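Long-range contacts in benzoylformate decarboxylase (Mycobacterium smegmatis, PDB 4Q9D), which belongs to the thiamine pyrophosphate-dependent enzyme family, has two TPP-binding domains flanking a central domain, and carries a bound magnesium ion: residues P230-A235 against L248-L253; P203-G208 against V271-E276. All coordinates share one frame; numbering follows the deposited sequence.

Contact 1: P230-A235 against L248-L253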
loop_
_atom_site.group_PDB
_atom_site.type_symbol
_atom_site.label_atom_id
_atom_site.label_comp_id
_atom_site.label_asym_id
_atom_site.label_seq_id
_atom_site.Cartn_x
_atom_site.Cartn_y
_atom_site.Cartn_z
ATOM N N PRO B 230 -5.537 34.634 28.068
ATOM C CA PRO B 230 -4.197 34.052 28.115
ATOM C C PRO B 230 -3.933 33.263 26.835
ATOM O O PRO B 230 -4.849 32.654 26.285
ATOM C CB PRO B 230 -4.260 33.085 29.299
ATOM C CG PRO B 230 -5.704 32.962 29.670
ATOM C CD PRO B 230 -6.415 34.165 29.153
ATOM N N VAL B 231 -2.696 33.297 26.374
ATOM C CA VAL B 231 -2.293 32.613 25.138
ATOM C C VAL B 231 -1.266 31.522 25.452
ATOM O O VAL B 231 -0.159 31.840 25.872
ATOM C CB VAL B 231 -1.645 33.600 24.172
ATOM C CG1 VAL B 231 -1.266 32.889 22.886
ATOM C CG2 VAL B 231 -2.603 34.785 23.904
ATOM N N HIS B 232 -1.643 30.248 25.280
ATOM C CA HIS B 232 -0.696 29.135 25.383
ATOM C C HIS B 232 -0.046 28.794 24.050
ATOM O O HIS B 232 -0.607 29.066 22.994
ATOM C CB HIS B 232 -1.406 27.894 25.907
ATOM C CG HIS B 232 -1.642 27.906 27.387
ATOM N ND1 HIS B 232 -0.689 27.488 28.297
ATOM C CD2 HIS B 232 -2.728 28.255 28.118
ATOM C CE1 HIS B 232 -1.187 27.556 29.516
ATOM N NE2 HIS B 232 -2.418 28.029 29.438
ATOM N N ALA B 233 1.130 28.192 24.099
ATOM C CA ALA B 233 1.729 27.622 22.908
ATOM C C ALA B 233 1.494 26.109 22.920
ATOM O O ALA B 233 1.074 25.541 23.926
ATOM C CB ALA B 233 3.233 27.919 22.853
ATOM N N SER B 234 1.788 25.454 21.803
ATOM C CA SER B 234 1.737 24.003 21.735
ATOM C C SER B 234 2.757 23.397 22.682
ATOM O O SER B 234 3.841 23.956 22.884
ATOM C CB SER B 234 2.079 23.531 20.301
ATOM O OG SER B 234 2.117 22.105 20.214
ATOM N N ALA B 235 2.425 22.247 23.257
ATOM C CA ALA B 235 3.461 21.428 23.887
ATOM C C ALA B 235 4.413 20.951 22.784
ATOM O O ALA B 235 4.007 20.794 21.620
ATOM C CB ALA B 235 2.817 20.205 24.596
ATOM N N LEU B 248 0.424 38.467 27.782
ATOM C CA LEU B 248 -0.639 37.464 27.732
ATOM C C LEU B 248 -0.119 36.020 27.675
ATOM O O LEU B 248 -0.904 35.077 27.787
ATOM C CB LEU B 248 -1.570 37.730 26.552
ATOM C CG LEU B 248 -2.479 38.960 26.604
ATOM C CD1 LEU B 248 -3.287 39.006 25.312
ATOM C CD2 LEU B 248 -3.405 38.946 27.805
ATOM N N TYR B 249 1.191 35.841 27.485
ATOM C CA TYR B 249 1.726 34.492 27.254
ATOM C C TYR B 249 1.638 33.624 28.488
ATOM O O TYR B 249 2.094 34.010 29.551
ATOM C CB TYR B 249 3.171 34.559 26.776
ATOM C CG TYR B 249 3.806 33.214 26.431
ATOM C CD1 TYR B 249 3.250 32.368 25.457
ATOM C CD2 TYR B 249 4.982 32.827 27.027
ATOM C CE1 TYR B 249 3.855 31.183 25.128
ATOM C CE2 TYR B 249 5.588 31.648 26.720
ATOM C CZ TYR B 249 5.034 30.829 25.768
ATOM O OH TYR B 249 5.687 29.660 25.476
ATOM N N ALA B 250 1.042 32.449 28.346
ATOM C CA ALA B 250 0.914 31.541 29.445
ATOM C C ALA B 250 1.774 30.279 29.303
ATOM O O ALA B 250 1.623 29.319 30.077
ATOM C CB ALA B 250 -0.558 31.175 29.668
ATOM N N GLY B 251 2.650 30.262 28.307
ATOM C CA GLY B 251 3.571 29.152 28.144
ATOM C C GLY B 251 2.953 27.979 27.394
ATOM O O GLY B 251 1.778 28.013 27.038
ATOM N N PRO B 252 3.744 26.928 27.157
ATOM C CA PRO B 252 3.254 25.739 26.454
ATOM C C PRO B 252 2.228 24.985 27.279
ATOM O O PRO B 252 2.304 24.964 28.494
ATOM C CB PRO B 252 4.522 24.886 26.267
ATOM C CG PRO B 252 5.429 25.343 27.384
ATOM C CD PRO B 252 5.166 26.818 27.520
ATOM N N LEU B 253 1.263 24.367 26.614
ATOM C CA LEU B 253 0.352 23.430 27.273
ATOM C C LEU B 253 1.127 22.245 27.835
ATOM O O LEU B 253 2.220 21.922 27.352
ATOM C CB LEU B 253 -0.717 22.918 26.278
ATOM C CG LEU B 253 -1.853 23.872 25.872
ATOM C CD1 LEU B 253 -2.799 23.221 24.863
ATOM C CD2 LEU B 253 -2.652 24.284 27.108
#
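V231-A233 and Y249-P252 run side by side as parallel strands, their axes 4.4 Å apart at closest approach and inclined by 20°. V231 forms the regular part of the ladder. Its N donates to L248 O, and its O accepts from A250 N. V231 pairs with Y249 and A233 with P252, so 249-252 has one extra residue between the two pairs, a beta bulge at A250-G251. A233 O accepts from L253 N.

The H232 ring fills this irregular place. A250 CB sits over the centre of one face of the H232 ring, 3.7 Å from its centroid. L253 CD2 covers the opposite face of the H232 ring, shifted toward the rim, 4.0 Å from the centroid. Both are CH-pi contacts. At the edge, H232 ND1 donates to G251 O over 2.8 Å, bent to 134° at the hydrogen. A233 N reaches G251 O from the other face of its carbonyl plane, at 3.0 Å. Two donors thus grip G251 O, and two methyls hold the imidazole.

On the other face of the sheet, the CG of Y249 is anti to the backbone N (chi1 -177°), which carries the ring along the strand to A233. A233 CB meets its edge, 4.0 Å from Y249 CE1. P252 and Y249 also touch F386 of helix 382-388.

The V231 and L248 side chains meet at an angle, V231 CG2 4.1 Å from L248 CB. The pair forms one margin of the parallel sheet in the Rossmann-like central domain. A loop without a helix joins strand 231-233 to the edge strand 249-252.

Contact 2: P203-G208 against V271-E276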
loop_
_atom_site.group_PDB
_atom_site.type_symbol
_atom_site.label_atom_id
_atom_site.label_comp_id
_atom_site.label_asym_id
_atom_site.label_seq_id
_atom_site.Cartn_x
_atom_site.Cartn_y
_atom_site.Cartn_z
ATOM N N PRO B 203 -12.320 32.856 28.138
ATOM C CA PRO B 203 -11.717 32.130 27.025
ATOM C C PRO B 203 -10.214 31.960 27.217
ATOM O O PRO B 203 -9.576 32.676 27.985
ATOM C CB PRO B 203 -11.990 33.037 25.831
ATOM C CG PRO B 203 -12.031 34.412 26.414
ATOM C CD PRO B 203 -12.586 34.269 27.810
ATOM N N MET B 204 -9.654 30.985 26.513
ATOM C CA MET B 204 -8.213 30.843 26.435
ATOM C C MET B 204 -7.823 30.588 24.986
ATOM O O MET B 204 -8.543 29.900 24.258
ATOM C CB MET B 204 -7.739 29.689 27.351
ATOM C CG MET B 204 -6.214 29.522 27.370
ATOM S SD MET B 204 -5.659 28.234 26.190
ATOM C CE MET B 204 -6.241 26.797 27.091
ATOM N N LEU B 205 -6.678 31.115 24.576
ATOM C CA LEU B 205 -6.248 31.010 23.204
ATOM C C LEU B 205 -4.972 30.180 23.116
ATOM O O LEU B 205 -4.051 30.382 23.905
ATOM C CB LEU B 205 -6.001 32.404 22.635
ATOM C CG LEU B 205 -5.451 32.460 21.209
ATOM C CD1 LEU B 205 -6.490 31.852 20.238
ATOM C CD2 LEU B 205 -5.114 33.897 20.825
ATOM N N VAL B 206 -4.933 29.243 22.163
ATOM C CA VAL B 206 -3.725 28.466 21.873
ATOM C C VAL B 206 -3.282 28.790 20.460
ATOM O O VAL B 206 -4.073 28.668 19.528
ATOM C CB VAL B 206 -3.960 26.923 21.976
ATOM C CG1 VAL B 206 -2.659 26.177 21.779
ATOM C CG2 VAL B 206 -4.597 26.537 23.321
ATOM N N LEU B 207 -2.026 29.208 20.311
ATOM C CA LEU B 207 -1.441 29.525 19.018
ATOM C C LEU B 207 -0.294 28.555 18.777
ATOM O O LEU B 207 0.748 28.617 19.442
ATOM C CB LEU B 207 -0.930 30.985 18.964
ATOM C CG LEU B 207 -1.996 32.106 19.056
ATOM C CD1 LEU B 207 -1.360 33.507 19.146
ATOM C CD2 LEU B 207 -2.979 32.060 17.877
ATOM N N GLY B 208 -0.499 27.658 17.815
ATOM C CA GLY B 208 0.441 26.592 17.520
ATOM C C GLY B 208 1.319 26.885 16.313
ATOM O O GLY B 208 1.259 27.972 15.723
ATOM N N VAL B 271 -9.869 28.277 22.448
ATOM C CA VAL B 271 -9.761 28.529 21.027
ATOM C C VAL B 271 -8.391 28.072 20.524
ATOM O O VAL B 271 -7.373 28.659 20.866
ATOM C CB VAL B 271 -9.942 30.002 20.720
ATOM C CG1 VAL B 271 -9.871 30.214 19.213
ATOM C CG2 VAL B 271 -11.294 30.498 21.302
ATOM N N VAL B 272 -8.373 27.008 19.732
ATOM C CA VAL B 272 -7.107 26.437 19.274
ATOM C C VAL B 272 -6.849 26.737 17.804
ATOM O O VAL B 272 -7.558 26.229 16.921
ATOM C CB VAL B 272 -7.084 24.908 19.475
ATOM C CG1 VAL B 272 -5.725 24.366 19.022
ATOM C CG2 VAL B 272 -7.371 24.565 20.960
ATOM N N VAL B 273 -5.837 27.549 17.545
ATOM C CA VAL B 273 -5.544 27.988 16.190
ATOM C C VAL B 273 -4.188 27.474 15.815
ATOM O O VAL B 273 -3.199 27.819 16.440
ATOM C CB VAL B 273 -5.556 29.539 16.049
ATOM C CG1 VAL B 273 -5.329 29.940 14.600
ATOM C CG2 VAL B 273 -6.882 30.119 16.542
ATOM N N GLY B 274 -4.124 26.605 14.812
ATOM C CA GLY B 274 -2.813 26.204 14.323
ATOM C C GLY B 274 -2.008 25.260 15.180
ATOM O O GLY B 274 -0.801 25.107 14.952
ATOM N N ALA B 275 -2.676 24.625 16.144
ATOM C CA ALA B 275 -2.107 23.553 16.984
ATOM C C ALA B 275 -3.035 22.350 16.897
ATOM O O ALA B 275 -4.231 22.495 16.622
ATOM C CB ALA B 275 -1.978 24.002 18.476
ATOM N N GLU B 276 -2.483 21.168 17.123
ATOM C CA GLU B 276 -3.264 19.939 17.222
ATOM C C GLU B 276 -4.112 19.984 18.478
ATOM O O GLU B 276 -3.841 20.749 19.405
ATOM C CB GLU B 276 -2.311 18.722 17.259
ATOM C CG GLU B 276 -1.495 18.655 15.975
ATOM C CD GLU B 276 -0.139 18.004 16.094
ATOM O OE1 GLU B 276 0.184 17.417 17.156
ATOM O OE2 GLU B 276 0.603 18.074 15.081
#
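L205-L207 pairs in parallel with V271-V273, and four nearly straight backbone hydrogen bonds make the ladder regular. They run from V271 N to M204 O, V206 N to V271 O, V273 N to V206 O and G208 N to V273 O.

Leucines and valines interlock on one face of the sheet. L205 CD1 is one bump. The CG of L205 lies anti to the backbone N (chi1 176°), and CD1 reaches across to the hollow between two valines. L205 CD1 lies 3.9 Å from V271 CG1 and 4.1 Å from V273 CG2, and also rests on V271 O. L207 runs alongside V273 and points the same way, with L207 CD2 4.0 Å from V273 CB. Helices 217-227 and 318-328 cover this face, with F223 against L205 and L322 against L207 and V273.

V206 projects from the other face and spreads its two methyls. V206 CG2 lies 4.1 Å from V272 CG2, while V206 CG1 turns to A275 CB at 4.0 Å. A275 CB fills the hollow left by G208, which has no side chain, and comes within 3.7 Å of G208 CA. Just before A275, G274 turns the chain with a positive phi.

All the touching residues are buried. In the order 3-2-1-4-5-6 the two are the adjacent strands 1 and 4, so they meet at the central switch point of a Rossmann-like fold.

In the fold
Contacts 1 and 2 belong to one parallel sheet of the central domain. Strand 203-207 lies between 231-233 and 269-273, so the contacts adjoin where 231-233 pairs with 203-207. There P230 O probably accepts from L205 N and H232 N probably donates to L205 O. Along the chain, contact 1 is nested inside the loop that contact 2 closes. Contact 2 is the core pair, wholly buried, regular and apolar. Contact 1 lies at the outer strand and is partly buried. Its ladder is irregular, and its chemistry is more mixed, with a histidine and a tyrosine. The H232 ring also packs on M204, joining the two.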